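Long-range contacts in acyl-CoA thioesterase (Alicyclobacillus acidocaldarius subsp. acidocaldarius, PDB 3RQB), which probably hydrolyses acyl-CoA thioesters to the free acid and coenzyme A: residues H10-A15 with P176-D181; Q28-Y33 with M147-V152; Y33-G38 with A142-M147; G38-I43 with L185-D190. All coordinates share one frame; numbering follows the deposited sequence. Where two conformers were deposited one is given.

Interaction 1: residues H10-A15 with P176-D181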
loop_
_atom_site.group_PDB
_atom_site.type_symbol
_atom_site.label_atom_id
_atom_site.label_comp_id
_atom_site.label_asym_id
_atom_site.label_seq_id
_atom_site.Cartn_x
_atom_site.Cartn_y
_atom_site.Cartn_z
ATOM N N HIS B 10 -8.001 -28.786 1.702
ATOM C CA HIS B 10 -6.806 -28.207 1.106
ATOM C C HIS B 10 -6.046 -27.476 2.203
ATOM O O HIS B 10 -6.650 -26.814 3.052
ATOM C CB HIS B 10 -7.165 -27.231 -0.012
ATOM C CG HIS B 10 -5.977 -26.696 -0.748
ATOM N ND1 HIS B 10 -5.670 -27.067 -2.040
ATOM C CD2 HIS B 10 -5.011 -25.826 -0.369
ATOM C CE1 HIS B 10 -4.569 -26.445 -2.427
ATOM N NE2 HIS B 10 -4.150 -25.685 -1.431
ATOM N N ALA B 11 -4.725 -27.590 2.179
ATOM C CA ALA B 11 -3.883 -26.997 3.214
ATOM C C ALA B 11 -4.251 -25.548 3.464
ATOM O O ALA B 11 -4.447 -25.136 4.604
ATOM C CB ALA B 11 -2.428 -27.087 2.812
ATOM N N PHE B 12 -4.341 -24.781 2.385
ATOM C CA PHE B 12 -4.704 -23.377 2.465
ATOM C C PHE B 12 -5.984 -23.168 3.272
ATOM O O PHE B 12 -6.010 -22.375 4.219
ATOM C CB PHE B 12 -4.891 -22.810 1.060
ATOM C CG PHE B 12 -5.273 -21.362 1.042
ATOM C CD1 PHE B 12 -6.589 -20.975 1.226
ATOM C CD2 PHE B 12 -4.314 -20.383 0.849
ATOM C CE1 PHE B 12 -6.941 -19.638 1.213
ATOM C CE2 PHE B 12 -4.661 -19.042 0.833
ATOM C CZ PHE B 12 -5.975 -18.668 1.015
ATOM N N ASP B 13 -7.047 -23.868 2.893
ATOM C CA ASP B 13 -8.307 -23.756 3.617
ATOM C C ASP B 13 -8.124 -24.233 5.054
ATOM O O ASP B 13 -8.873 -23.857 5.963
ATOM C CB ASP B 13 -9.393 -24.563 2.906
ATOM C CG ASP B 13 -9.643 -24.068 1.505
ATOM O OD1 ASP B 13 -9.617 -22.837 1.316
ATOM O OD2 ASP B 13 -9.852 -24.894 0.595
ATOM N N ASP B 14 -7.113 -25.067 5.247
ATOM C CA ASP B 14 -6.810 -25.600 6.558
ATOM C C ASP B 14 -6.137 -24.530 7.417
ATOM O O ASP B 14 -6.493 -24.334 8.569
ATOM C CB ASP B 14 -5.925 -26.836 6.423
ATOM C CG ASP B 14 -6.153 -27.841 7.530
ATOM O OD1 ASP B 14 -5.256 -27.985 8.389
ATOM O OD2 ASP B 14 -7.232 -28.476 7.542
ATOM N N ALA B 15 -5.173 -23.822 6.845
ATOM C CA ALA B 15 -4.465 -22.767 7.571
ATOM C C ALA B 15 -5.367 -21.587 7.891
ATOM O O ALA B 15 -5.272 -20.985 8.963
ATOM C CB ALA B 15 -3.276 -22.291 6.771
ATOM N N PRO B 176 -1.203 -28.325 -3.875
ATOM C CA PRO B 176 -1.841 -28.860 -5.076
ATOM C C PRO B 176 -2.907 -27.894 -5.545
ATOM O O PRO B 176 -3.363 -27.056 -4.758
ATOM C CB PRO B 176 -2.502 -30.149 -4.577
ATOM C CG PRO B 176 -2.614 -29.982 -3.122
ATOM C CD PRO B 176 -1.400 -29.214 -2.724
ATOM N N PRO B 177 -3.320 -28.027 -6.810
ATOM C CA PRO B 177 -4.147 -27.038 -7.514
ATOM C C PRO B 177 -5.368 -26.674 -6.703
ATOM O O PRO B 177 -6.019 -27.553 -6.133
ATOM C CB PRO B 177 -4.562 -27.773 -8.791
ATOM C CG PRO B 177 -4.409 -29.239 -8.460
ATOM C CD PRO B 177 -3.240 -29.307 -7.536
ATOM N N ARG B 178 -5.659 -25.384 -6.620
ATOM C CA ARG B 178 -6.859 -24.960 -5.915
ATOM C C ARG B 178 -7.502 -23.795 -6.637
ATOM O O ARG B 178 -6.806 -22.892 -7.104
ATOM C CB ARG B 178 -6.508 -24.566 -4.476
ATOM C CG ARG B 178 -7.579 -23.786 -3.733
ATOM C CD ARG B 178 -7.061 -23.341 -2.364
ATOM N NE ARG B 178 -8.110 -22.838 -1.471
ATOM C CZ ARG B 178 -8.566 -21.587 -1.486
ATOM N NH1 ARG B 178 -8.077 -20.710 -2.361
ATOM N NH2 ARG B 178 -9.515 -21.212 -0.636
ATOM N N PRO B 179 -8.842 -23.789 -6.691
ATOM C CA PRO B 179 -9.581 -22.722 -7.362
ATOM C C PRO B 179 -9.221 -21.393 -6.750
ATOM O O PRO B 179 -8.929 -21.313 -5.555
ATOM C CB PRO B 179 -11.033 -23.071 -7.066
ATOM C CG PRO B 179 -11.017 -24.561 -6.956
ATOM C CD PRO B 179 -9.733 -24.876 -6.256
ATOM N N LEU B 180 -9.228 -20.355 -7.572
ATOM C CA LEU B 180 -8.753 -19.064 -7.122
ATOM C C LEU B 180 -9.861 -18.263 -6.473
ATOM O O LEU B 180 -10.983 -18.238 -6.971
ATOM C CB LEU B 180 -8.165 -18.272 -8.282
ATOM C CG LEU B 180 -7.450 -17.007 -7.816
ATOM C CD1 LEU B 180 -6.389 -17.345 -6.771
ATOM C CD2 LEU B 180 -6.836 -16.288 -8.996
ATOM N N ASP B 181 -9.533 -17.626 -5.352
ATOM C CA ASP B 181 -10.415 -16.658 -4.709
ATOM C C ASP B 181 -9.570 -15.519 -4.152
ATOM O O ASP B 181 -8.368 -15.478 -4.366
ATOM C CB ASP B 181 -11.267 -17.315 -3.618
ATOM C CG ASP B 181 -10.490 -17.594 -2.344
ATOM O OD1 ASP B 181 -9.245 -17.647 -2.390
ATOM O OD2 ASP B 181 -11.136 -17.770 -1.290
#

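Interaction 2: residues Q28-Y33 with M147-V152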
loop_
_atom_site.group_PDB
_atom_site.type_symbol
_atom_site.label_atom_id
_atom_site.label_comp_id
_atom_site.label_asym_id
_atom_site.label_seq_id
_atom_site.Cartn_x
_atom_site.Cartn_y
_atom_site.Cartn_z
ATOM N N GLN B 28 -5.390 -21.100 14.230
ATOM C CA GLN B 28 -4.106 -21.596 14.660
ATOM C C GLN B 28 -3.137 -21.208 13.588
ATOM O O GLN B 28 -3.480 -21.260 12.402
ATOM C CB GLN B 28 -4.133 -23.109 14.784
ATOM C CG GLN B 28 -4.466 -23.594 16.166
ATOM C CD GLN B 28 -4.626 -25.099 16.226
ATOM O OE1 GLN B 28 -5.425 -25.673 15.489
ATOM N NE2 GLN B 28 -3.864 -25.750 17.106
ATOM N N VAL B 29 -1.946 -20.784 13.998
ATOM C CA VAL B 29 -0.865 -20.632 13.045
ATOM C C VAL B 29 -0.397 -22.043 12.724
ATOM O O VAL B 29 -0.033 -22.810 13.622
ATOM C CB VAL B 29 0.307 -19.810 13.613
ATOM C CG1 VAL B 29 1.506 -19.866 12.672
ATOM C CG2 VAL B 29 -0.118 -18.380 13.853
ATOM N N LYS B 30 -0.430 -22.386 11.441
ATOM C CA LYS B 30 -0.003 -23.702 11.000
ATOM C C LYS B 30 1.520 -23.724 10.930
ATOM O O LYS B 30 2.137 -22.773 10.463
ATOM C CB LYS B 30 -0.595 -24.017 9.626
ATOM C CG LYS B 30 -1.674 -25.085 9.608
ATOM C CD LYS B 30 -2.042 -25.410 8.160
ATOM C CE LYS B 30 -2.299 -26.897 7.946
ATOM N NZ LYS B 30 -1.802 -27.361 6.617
ATOM N N ALA B 31 2.134 -24.800 11.398
ATOM C CA ALA B 31 3.583 -24.896 11.351
ATOM C C ALA B 31 4.058 -25.233 9.941
ATOM O O ALA B 31 5.221 -24.998 9.594
ATOM C CB ALA B 31 4.068 -25.923 12.337
ATOM N N GLU B 32 3.151 -25.784 9.132
ATOM C CA GLU B 32 3.474 -26.173 7.758
ATOM C C GLU B 32 3.636 -24.957 6.825
ATOM O O GLU B 32 4.235 -25.059 5.753
ATOM C CB GLU B 32 2.437 -27.168 7.205
ATOM C CG GLU B 32 2.312 -28.493 7.991
ATOM C CD GLU B 32 1.382 -28.402 9.204
ATOM O OE1 GLU B 32 1.292 -29.384 9.982
ATOM O OE2 GLU B 32 0.732 -27.351 9.377
ATOM N N TYR B 33 3.094 -23.815 7.239
ATOM C CA TYR B 33 3.284 -22.554 6.515
ATOM C C TYR B 33 4.434 -21.699 7.041
ATOM O O TYR B 33 4.598 -20.544 6.645
ATOM C CB TYR B 33 1.991 -21.747 6.414
ATOM C CG TYR B 33 1.161 -22.094 5.193
ATOM C CD1 TYR B 33 1.332 -21.410 3.993
ATOM C CD2 TYR B 33 0.208 -23.113 5.240
ATOM C CE1 TYR B 33 0.572 -21.722 2.874
ATOM C CE2 TYR B 33 -0.560 -23.435 4.129
ATOM C CZ TYR B 33 -0.375 -22.738 2.949
ATOM O OH TYR B 33 -1.141 -23.054 1.844
HETATM N N MSE B 147 6.774 -23.116 0.905
HETATM C CA MSE B 147 7.088 -23.207 -0.522
HETATM C C MSE B 147 6.479 -24.465 -1.140
HETATM O O MSE B 147 6.291 -24.553 -2.358
HETATM C CB MSE B 147 8.606 -23.234 -0.762
HETATM C CG MSE B 147 9.361 -21.932 -0.507
HETATM SE SE MSE B 147 11.245 -22.049 -1.063
HETATM C CE MSE B 147 10.998 -22.007 -3.006
ATOM N N GLN B 148 6.184 -25.443 -0.293
ATOM C CA GLN B 148 5.707 -26.733 -0.761
ATOM C C GLN B 148 4.260 -26.626 -1.192
ATOM O O GLN B 148 3.719 -27.515 -1.852
ATOM C CB GLN B 148 5.834 -27.765 0.341
ATOM C CG GLN B 148 4.782 -27.671 1.404
ATOM C CD GLN B 148 4.907 -28.814 2.378
ATOM O OE1 GLN B 148 5.419 -29.880 2.032
ATOM N NE2 GLN B 148 4.460 -28.600 3.609
ATOM N N TRP B 149 3.652 -25.513 -0.808
ATOM C CA TRP B 149 2.239 -25.252 -1.040
ATOM C C TRP B 149 2.007 -24.469 -2.324
ATOM O O TRP B 149 0.885 -24.030 -2.603
ATOM C CB TRP B 149 1.641 -24.499 0.150
ATOM C CG TRP B 149 1.794 -25.242 1.430
ATOM C CD1 TRP B 149 2.394 -24.802 2.581
ATOM C CD2 TRP B 149 1.367 -26.576 1.683
ATOM N NE1 TRP B 149 2.349 -25.785 3.542
ATOM C CE2 TRP B 149 1.723 -26.883 3.016
ATOM C CE3 TRP B 149 0.709 -27.542 0.915
ATOM C CZ2 TRP B 149 1.441 -28.119 3.595
ATOM C CZ3 TRP B 149 0.431 -28.765 1.488
ATOM C CH2 TRP B 149 0.798 -29.046 2.817
ATOM N N TYR B 150 3.077 -24.244 -3.077
ATOM C CA TYR B 150 2.961 -23.504 -4.324
ATOM C C TYR B 150 3.728 -24.169 -5.441
ATOM O O TYR B 150 4.781 -24.778 -5.219
ATOM C CB TYR B 150 3.394 -22.043 -4.144
ATOM C CG TYR B 150 2.508 -21.335 -3.154
ATOM C CD1 TYR B 150 1.327 -20.724 -3.562
ATOM C CD2 TYR B 150 2.821 -21.328 -1.802
ATOM C CE1 TYR B 150 0.495 -20.100 -2.649
ATOM C CE2 TYR B 150 2.001 -20.708 -0.880
ATOM C CZ TYR B 150 0.836 -20.094 -1.304
ATOM O OH TYR B 150 0.019 -19.478 -0.376
ATOM N N HIS B 151 3.172 -24.063 -6.642
ATOM C CA HIS B 151 3.863 -24.518 -7.830
ATOM C C HIS B 151 4.362 -23.298 -8.590
ATOM O O HIS B 151 3.593 -22.579 -9.227
ATOM C CB HIS B 151 2.931 -25.355 -8.712
ATOM C CG HIS B 151 3.613 -25.972 -9.894
ATOM N ND1 HIS B 151 3.867 -25.275 -11.057
ATOM C CD2 HIS B 151 4.097 -27.224 -10.090
ATOM C CE1 HIS B 151 4.481 -26.071 -11.916
ATOM N NE2 HIS B 151 4.629 -27.259 -11.355
ATOM N N VAL B 152 5.669 -23.097 -8.556
ATOM C CA VAL B 152 6.268 -21.948 -9.212
ATOM C C VAL B 152 7.171 -22.378 -10.358
ATOM O O VAL B 152 8.093 -23.184 -10.184
ATOM C CB VAL B 152 7.103 -21.116 -8.225
ATOM C CG1 VAL B 152 7.667 -19.884 -8.916
ATOM C CG2 VAL B 152 6.268 -20.740 -7.012
#

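Interaction 3: residues Y33-G38 with A142-M147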
loop_
_atom_site.group_PDB
_atom_site.type_symbol
_atom_site.label_atom_id
_atom_site.label_comp_id
_atom_site.label_asym_id
_atom_site.label_seq_id
_atom_site.Cartn_x
_atom_site.Cartn_y
_atom_site.Cartn_z
ATOM N N TYR B 33 3.094 -23.815 7.239
ATOM C CA TYR B 33 3.284 -22.554 6.515
ATOM C C TYR B 33 4.434 -21.699 7.041
ATOM O O TYR B 33 4.598 -20.544 6.645
ATOM C CB TYR B 33 1.991 -21.747 6.414
ATOM C CG TYR B 33 1.161 -22.094 5.193
ATOM C CD1 TYR B 33 1.332 -21.410 3.993
ATOM C CD2 TYR B 33 0.208 -23.113 5.240
ATOM C CE1 TYR B 33 0.572 -21.722 2.874
ATOM C CE2 TYR B 33 -0.560 -23.435 4.129
ATOM C CZ TYR B 33 -0.375 -22.738 2.949
ATOM O OH TYR B 33 -1.141 -23.054 1.844
ATOM N N TYR B 34 5.196 -22.246 7.975
ATOM C CA TYR B 34 6.290 -21.493 8.562
ATOM C C TYR B 34 7.259 -21.009 7.491
ATOM O O TYR B 34 7.432 -21.671 6.466
ATOM C CB TYR B 34 7.050 -22.335 9.577
ATOM C CG TYR B 34 7.890 -21.475 10.483
ATOM C CD1 TYR B 34 7.295 -20.724 11.490
ATOM C CD2 TYR B 34 9.269 -21.390 10.321
ATOM C CE1 TYR B 34 8.040 -19.923 12.319
ATOM C CE2 TYR B 34 10.030 -20.587 11.151
ATOM C CZ TYR B 34 9.405 -19.858 12.150
ATOM O OH TYR B 34 10.131 -19.055 12.992
ATOM N N ASN B 35 7.874 -19.850 7.727
ATOM C CA ASN B 35 8.855 -19.365 6.805
ATOM C C ASN B 35 10.218 -19.228 7.469
ATOM O O ASN B 35 11.042 -20.131 7.369
ATOM C CB ASN B 35 8.387 -17.994 6.292
ATOM C CG ASN B 35 9.233 -17.478 5.156
ATOM O OD1 ASN B 35 9.399 -18.146 4.134
ATOM N ND2 ASN B 35 9.750 -16.274 5.312
HETATM N N MSE B 36 10.429 -18.144 8.205
HETATM C CA MSE B 36 11.562 -18.027 9.113
HETATM C C MSE B 36 11.067 -17.078 10.155
HETATM O O MSE B 36 10.292 -16.184 9.827
HETATM C CB MSE B 36 12.779 -17.402 8.444
HETATM C CG MSE B 36 12.988 -17.795 7.007
HETATM SE SE MSE B 36 14.844 -17.658 6.441
HETATM C CE MSE B 36 14.540 -17.693 4.509
ATOM N N VAL B 37 11.500 -17.239 11.397
ATOM C CA VAL B 37 11.151 -16.254 12.412
ATOM C C VAL B 37 9.665 -15.874 12.320
ATOM O O VAL B 37 9.305 -14.696 12.314
ATOM C CB VAL B 37 12.055 -15.005 12.314
ATOM C CG1 VAL B 37 13.503 -15.422 12.105
ATOM C CG2 VAL B 37 11.619 -14.111 11.179
ATOM N N GLY B 38 8.799 -16.877 12.262
ATOM C CA GLY B 38 7.391 -16.626 12.038
ATOM C C GLY B 38 6.874 -17.058 10.679
ATOM O O GLY B 38 7.643 -17.393 9.782
ATOM N N ALA B 142 17.228 -25.562 -0.616
ATOM C CA ALA B 142 16.715 -25.639 0.746
ATOM C C ALA B 142 15.310 -25.088 0.748
ATOM O O ALA B 142 15.110 -23.869 0.770
ATOM C CB ALA B 142 17.583 -24.825 1.687
ATOM N N PRO B 143 14.328 -25.990 0.807
ATOM C CA PRO B 143 12.936 -25.561 0.676
ATOM C C PRO B 143 12.446 -24.877 1.944
ATOM O O PRO B 143 12.860 -25.246 3.043
ATOM C CB PRO B 143 12.189 -26.881 0.445
ATOM C CG PRO B 143 13.245 -27.832 -0.084
ATOM C CD PRO B 143 14.478 -27.449 0.667
ATOM N N LEU B 144 11.586 -23.877 1.784
ATOM C CA LEU B 144 10.860 -23.312 2.911
ATOM C C LEU B 144 9.584 -24.114 3.088
ATOM O O LEU B 144 8.999 -24.586 2.115
ATOM C CB LEU B 144 10.541 -21.841 2.675
ATOM C CG LEU B 144 11.668 -20.894 3.083
ATOM C CD1 LEU B 144 11.469 -19.503 2.490
ATOM C CD2 LEU B 144 11.767 -20.850 4.606
ATOM N N PRO B 145 9.156 -24.292 4.338
ATOM C CA PRO B 145 7.992 -25.153 4.588
ATOM C C PRO B 145 6.795 -24.780 3.711
ATOM O O PRO B 145 6.201 -25.662 3.094
ATOM C CB PRO B 145 7.686 -24.887 6.060
ATOM C CG PRO B 145 9.049 -24.557 6.655
ATOM C CD PRO B 145 9.793 -23.816 5.581
ATOM N N TRP B 146 6.487 -23.490 3.618
ATOM C CA TRP B 146 5.325 -23.031 2.867
ATOM C C TRP B 146 5.518 -23.102 1.349
ATOM O O TRP B 146 4.542 -23.144 0.603
ATOM C CB TRP B 146 4.968 -21.603 3.266
ATOM C CG TRP B 146 5.984 -20.614 2.826
ATOM C CD1 TRP B 146 7.017 -20.114 3.568
ATOM C CD2 TRP B 146 6.083 -20.005 1.534
ATOM N NE1 TRP B 146 7.751 -19.227 2.818
ATOM C CE2 TRP B 146 7.199 -19.140 1.564
ATOM C CE3 TRP B 146 5.338 -20.102 0.352
ATOM C CZ2 TRP B 146 7.590 -18.373 0.458
ATOM C CZ3 TRP B 146 5.727 -19.339 -0.750
ATOM C CH2 TRP B 146 6.843 -18.489 -0.688
HETATM N N MSE B 147 6.774 -23.116 0.905
HETATM C CA MSE B 147 7.088 -23.207 -0.522
HETATM C C MSE B 147 6.479 -24.465 -1.140
HETATM O O MSE B 147 6.291 -24.553 -2.358
HETATM C CB MSE B 147 8.606 -23.234 -0.762
HETATM C CG MSE B 147 9.361 -21.932 -0.507
HETATM SE SE MSE B 147 11.245 -22.049 -1.063
HETATM C CE MSE B 147 10.998 -22.007 -3.006
#

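Interaction 4: residues G38-I43 with L185-D190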
loop_
_atom_site.group_PDB
_atom_site.type_symbol
_atom_site.label_atom_id
_atom_site.label_comp_id
_atom_site.label_asym_id
_atom_site.label_seq_id
_atom_site.Cartn_x
_atom_site.Cartn_y
_atom_site.Cartn_z
ATOM N N GLY B 38 8.799 -16.877 12.262
ATOM C CA GLY B 38 7.391 -16.626 12.038
ATOM C C GLY B 38 6.874 -17.058 10.679
ATOM O O GLY B 38 7.643 -17.393 9.782
ATOM N N PRO B 39 5.545 -17.066 10.537
ATOM C CA PRO B 39 4.786 -17.676 9.443
ATOM C C PRO B 39 4.897 -16.909 8.136
ATOM O O PRO B 39 5.210 -15.717 8.128
ATOM C CB PRO B 39 3.340 -17.605 9.941
ATOM C CG PRO B 39 3.425 -17.167 11.391
ATOM C CD PRO B 39 4.662 -16.378 11.488
ATOM N N PHE B 40 4.631 -17.612 7.040
ATOM C CA PHE B 40 4.624 -17.019 5.716
ATOM C C PHE B 40 3.635 -15.862 5.682
ATOM O O PHE B 40 2.466 -16.017 6.045
ATOM C CB PHE B 40 4.251 -18.083 4.683
ATOM C CG PHE B 40 3.952 -17.532 3.325
ATOM C CD1 PHE B 40 4.876 -16.741 2.665
ATOM C CD2 PHE B 40 2.752 -17.819 2.698
ATOM C CE1 PHE B 40 4.603 -16.239 1.405
ATOM C CE2 PHE B 40 2.471 -17.322 1.440
ATOM C CZ PHE B 40 3.397 -16.533 0.791
ATOM N N GLY B 41 4.109 -14.703 5.244
ATOM C CA GLY B 41 3.310 -13.498 5.303
ATOM C C GLY B 41 2.006 -13.598 4.550
ATOM O O GLY B 41 0.991 -13.055 4.977
ATOM N N GLY B 42 2.033 -14.289 3.419
ATOM C CA GLY B 42 0.880 -14.349 2.543
ATOM C C GLY B 42 -0.248 -15.125 3.182
ATOM O O GLY B 42 -1.428 -14.866 2.926
ATOM N N ILE B 43 0.110 -16.091 4.020
ATOM C CA ILE B 43 -0.910 -16.885 4.674
ATOM C C ILE B 43 -1.529 -16.102 5.812
ATOM O O ILE B 43 -2.736 -16.189 6.061
ATOM C CB ILE B 43 -0.363 -18.194 5.216
ATOM C CG1 ILE B 43 -1.456 -19.248 5.120
ATOM C CG2 ILE B 43 0.122 -18.019 6.653
ATOM C CD1 ILE B 43 -2.272 -19.118 3.848
ATOM N N LEU B 185 -5.340 -15.278 -3.501
ATOM C CA LEU B 185 -4.712 -14.318 -4.381
ATOM C C LEU B 185 -3.794 -13.380 -3.600
ATOM O O LEU B 185 -2.653 -13.165 -3.986
ATOM C CB LEU B 185 -5.796 -13.545 -5.119
ATOM C CG LEU B 185 -5.281 -12.477 -6.078
ATOM C CD1 LEU B 185 -4.117 -13.009 -6.910
ATOM C CD2 LEU B 185 -6.407 -11.970 -6.967
ATOM N N ALA B 186 -4.288 -12.836 -2.495
ATOM C CA ALA B 186 -3.442 -12.076 -1.585
ATOM C C ALA B 186 -2.171 -12.875 -1.260
ATOM O O ALA B 186 -1.045 -12.360 -1.335
ATOM C CB ALA B 186 -4.207 -11.760 -0.298
ATOM N N ALA B 187 -2.349 -14.142 -0.904
ATOM C CA ALA B 187 -1.208 -14.944 -0.480
ATOM C C ALA B 187 -0.192 -15.056 -1.603
ATOM O O ALA B 187 1.009 -14.987 -1.363
ATOM C CB ALA B 187 -1.643 -16.318 0.015
ATOM N N LEU B 188 -0.677 -15.198 -2.831
ATOM C CA LEU B 188 0.222 -15.392 -3.960
ATOM C C LEU B 188 1.130 -14.206 -4.190
ATOM O O LEU B 188 2.087 -14.309 -4.941
ATOM C CB LEU B 188 -0.553 -15.718 -5.230
ATOM C CG LEU B 188 -0.937 -17.199 -5.296
ATOM C CD1 LEU B 188 -2.021 -17.427 -6.326
ATOM C CD2 LEU B 188 0.276 -18.065 -5.599
ATOM N N CYS B 189 0.825 -13.086 -3.541
ATOM C CA CYS B 189 1.618 -11.867 -3.700
ATOM C C CYS B 189 2.816 -11.806 -2.768
ATOM O O CYS B 189 3.688 -10.951 -2.933
ATOM C CB CYS B 189 0.760 -10.629 -3.487
ATOM S SG CYS B 189 -0.727 -10.575 -4.511
ATOM N N ASP B 190 2.830 -12.666 -1.757
ATOM C CA ASP B 190 4.029 -12.849 -0.954
ATOM C C ASP B 190 4.867 -14.038 -1.417
ATOM O O ASP B 190 5.831 -14.415 -0.751
ATOM C CB ASP B 190 3.748 -12.912 0.549
ATOM C CG ASP B 190 5.015 -12.722 1.371
ATOM O OD1 ASP B 190 5.889 -11.964 0.897
ATOM O OD2 ASP B 190 5.160 -13.327 2.462
#

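Interaction 1: residues H10-A15 with P176-D181
Asp-13 and Arg-178 form the heart of a salt-bridge network, completed by Asp-181, which ties the short N-terminal helix 11-15 to the loop leading into helix 182-188 of the hotdog fold. Arg-178 NH2 gives the main bond to Asp-13 OD1 at 2.5 Å, on that oxygen's syn lone pair and tilted a little from the guanidinium plane. NE adds weak bonds to both carboxylate oxygens, since the two flat groups meet at 57° instead of lying edge to edge in one plane. One face of the guanidinium is covered by Phe-12, whose CD1 is 3.4 Å from Arg-178 CZ. Nearer the backbone, the arginine stem runs extended from CG to NE and lays its CD over the face of the His-10 ring, a CH-pi contact 3.7 Å from CD to the ring centroid. Cutting Arg-178 back to an alanine is likely to leave the Asp-13 carboxylate without this counter-charge and to uncover a face of Phe-12 and of His-10. Further out, Phe-12 packs on Ala-183, Ala-184 and Ala-187. Asp-181 OD1 caps helix 182-188 at Ala-184 N, and the same oxygen takes the N-H of Arg-178 NH1 at 3.3 Å, from above its carboxylate plane.

Interaction 2: residues Q28-Y33 with M147-V152
Tyr-33 and Trp-149 meet across two backbones that stay well apart: the nearest pair of alpha carbons, Tyr-33 CA and Met-147 CA, is 8.0 Å apart. Residues 28-33 leave the end of strand 25-28 and enter the loop that leads to helix 41-53 in the N-terminal hotdog domain, while 147-152 is a 3-10 turn running straight into strand 150-156 of the C-terminal one. The side chains bridge the gap, and an offset aromatic stack does most of the work. The Tyr-33 ring and the five-membered ring of Trp-149 have centroids 4.1 Å apart and planes inclined at 21°, with Trp-149 CD1 sitting over the middle of the tyrosine. Trp-149 CG stands anti to its carbonyl carbon (chi1 -58°), which swings the indole across to the other segment. On the opposite face of the indole lies the CG of Gln-148, and the tryptophan is thereby held flat between neighbours. Tyr-150 comes crosswise and puts its OH at the edge of the Tyr-33 ring, 4.0 Å from CE1. Tyr-33 also touches Phe-12 of helix 11-15, so a serine in its place would probably open a gap between that helix and the indole and let Trp-149 shift. Beside the stack, Glu-32 CB packs against Trp-149 CZ2 at 3.9 Å. The indole is pinned by one hydrogen bond, Trp-149 NE1 to Glu-32 O at 3.0 Å, in which the N-H approaches from above the carbonyl plane.

Interaction 3: residues Y33-G38 with A142-M147
Asn-35 and Trp-146 anchor a partly buried loop-to-loop contact, in which the turn ahead of helix 41-53 leans on the chain ahead of strand 150-156, joining the two hotdog domains. The backbones come close at one end, with Tyr-33 CA and Trp-146 CA 4.2 Å apart, and spread from there. Trp-146 NE1 donates to Asn-35 OD1; the bond is modelled at 2.4 Å, a length that should be treated as doubtful at this resolution. With CG anti to the backbone N (chi1 -171°), the asparagine runs alongside the indole, pointing the same way, and the amide plane stands 49° to the ring plane. Tyr-34 O lies at the edge of that ring, near its plane, 3.3 Å from Trp-146 CD1, and the same oxygen rests against the Pro-145 ring. Apolar contacts flank this polar strip: Tyr-33 CD1 against Trp-146 CB at 3.7 Å on one side, Met-36 CG against Leu-144 CD2 at 4.1 Å on the other. Phe-40 stacks on one face of the indole. The turn holds its own shape: Gly-38 N bonds to Tyr-34 OH at 2.7 Å, while Asn-35 N bonds to Gly-38 O. Since an indole N-H can only donate, it probably turns the oxygen of the Asn-35 amide toward itself, whatever the exact bond length, and so gives the nitrogen of the buried Trp-146 a partner.

Interaction 4: residues G38-I43 with L185-D190
Asp-190 OD2 sits at the start of helix 41-53, 3.3 Å from Gly-41 N and 3.4 Å from Gly-42 N, the first two amides of that helix. Asp-190 CG is anti to the backbone N (chi1 -164°), which carries the carboxylate across to the helix end. Phe-40, at the N-cap position, slides past it in the opposite direction, ring and carboxylate almost coplanar at 5°. Toward Asp-190 the ring turns its edge: the carbonyl oxygens of Asp-190 and Ala-187 both lie there near its plane, the latter 3.6 Å from Phe-40 CZ. Ala-187 O also accepts from Asp-190 N at 3.0 Å, which helps set the aspartate in place. The Phe-40 ring also stacks with Trp-146. Deeper in, Gly-42 and Ala-187 bring the two helices together backbone to backbone, with their CA atoms 3.7 Å apart. The methyl of Ala-187 lies against Gly-42 O at 3.3 Å, and a beta carbon on Gly-42 would probably crowd Ala-187 O, and one on Gly-41 the Asp-190 carboxylate. Asp-190 also touches Gln-263 on strand 257-267. This is a buried helix-to-helix meeting at the centre of a double hotdog, where the two domains of one chain pack side by side much as two subunits do in dimeric hotdog proteins.

Interaction 4 is the buried one, near the centre of the chain, where glycine backbone and an alanine methyl let two helices touch. Interactions 2 and 3 are partly buried and rest on aromatic rings; they share Tyr-33, and their centres are only about 7 Å apart. Interaction 1 lies at the surface and relies on charges instead. Phe-12 links it inward, packing on Tyr-33 of interaction 2 and on Ile-43 and Ala-187 of interaction 4. Phe-40 N, probably hydrogen-bonded to Tyr-33 O, connects the loop of interactions 2 and 3 to the helix of interaction 4. Interactions 2, 3 and 4 all join the N-terminal hotdog domain to the C-terminal one.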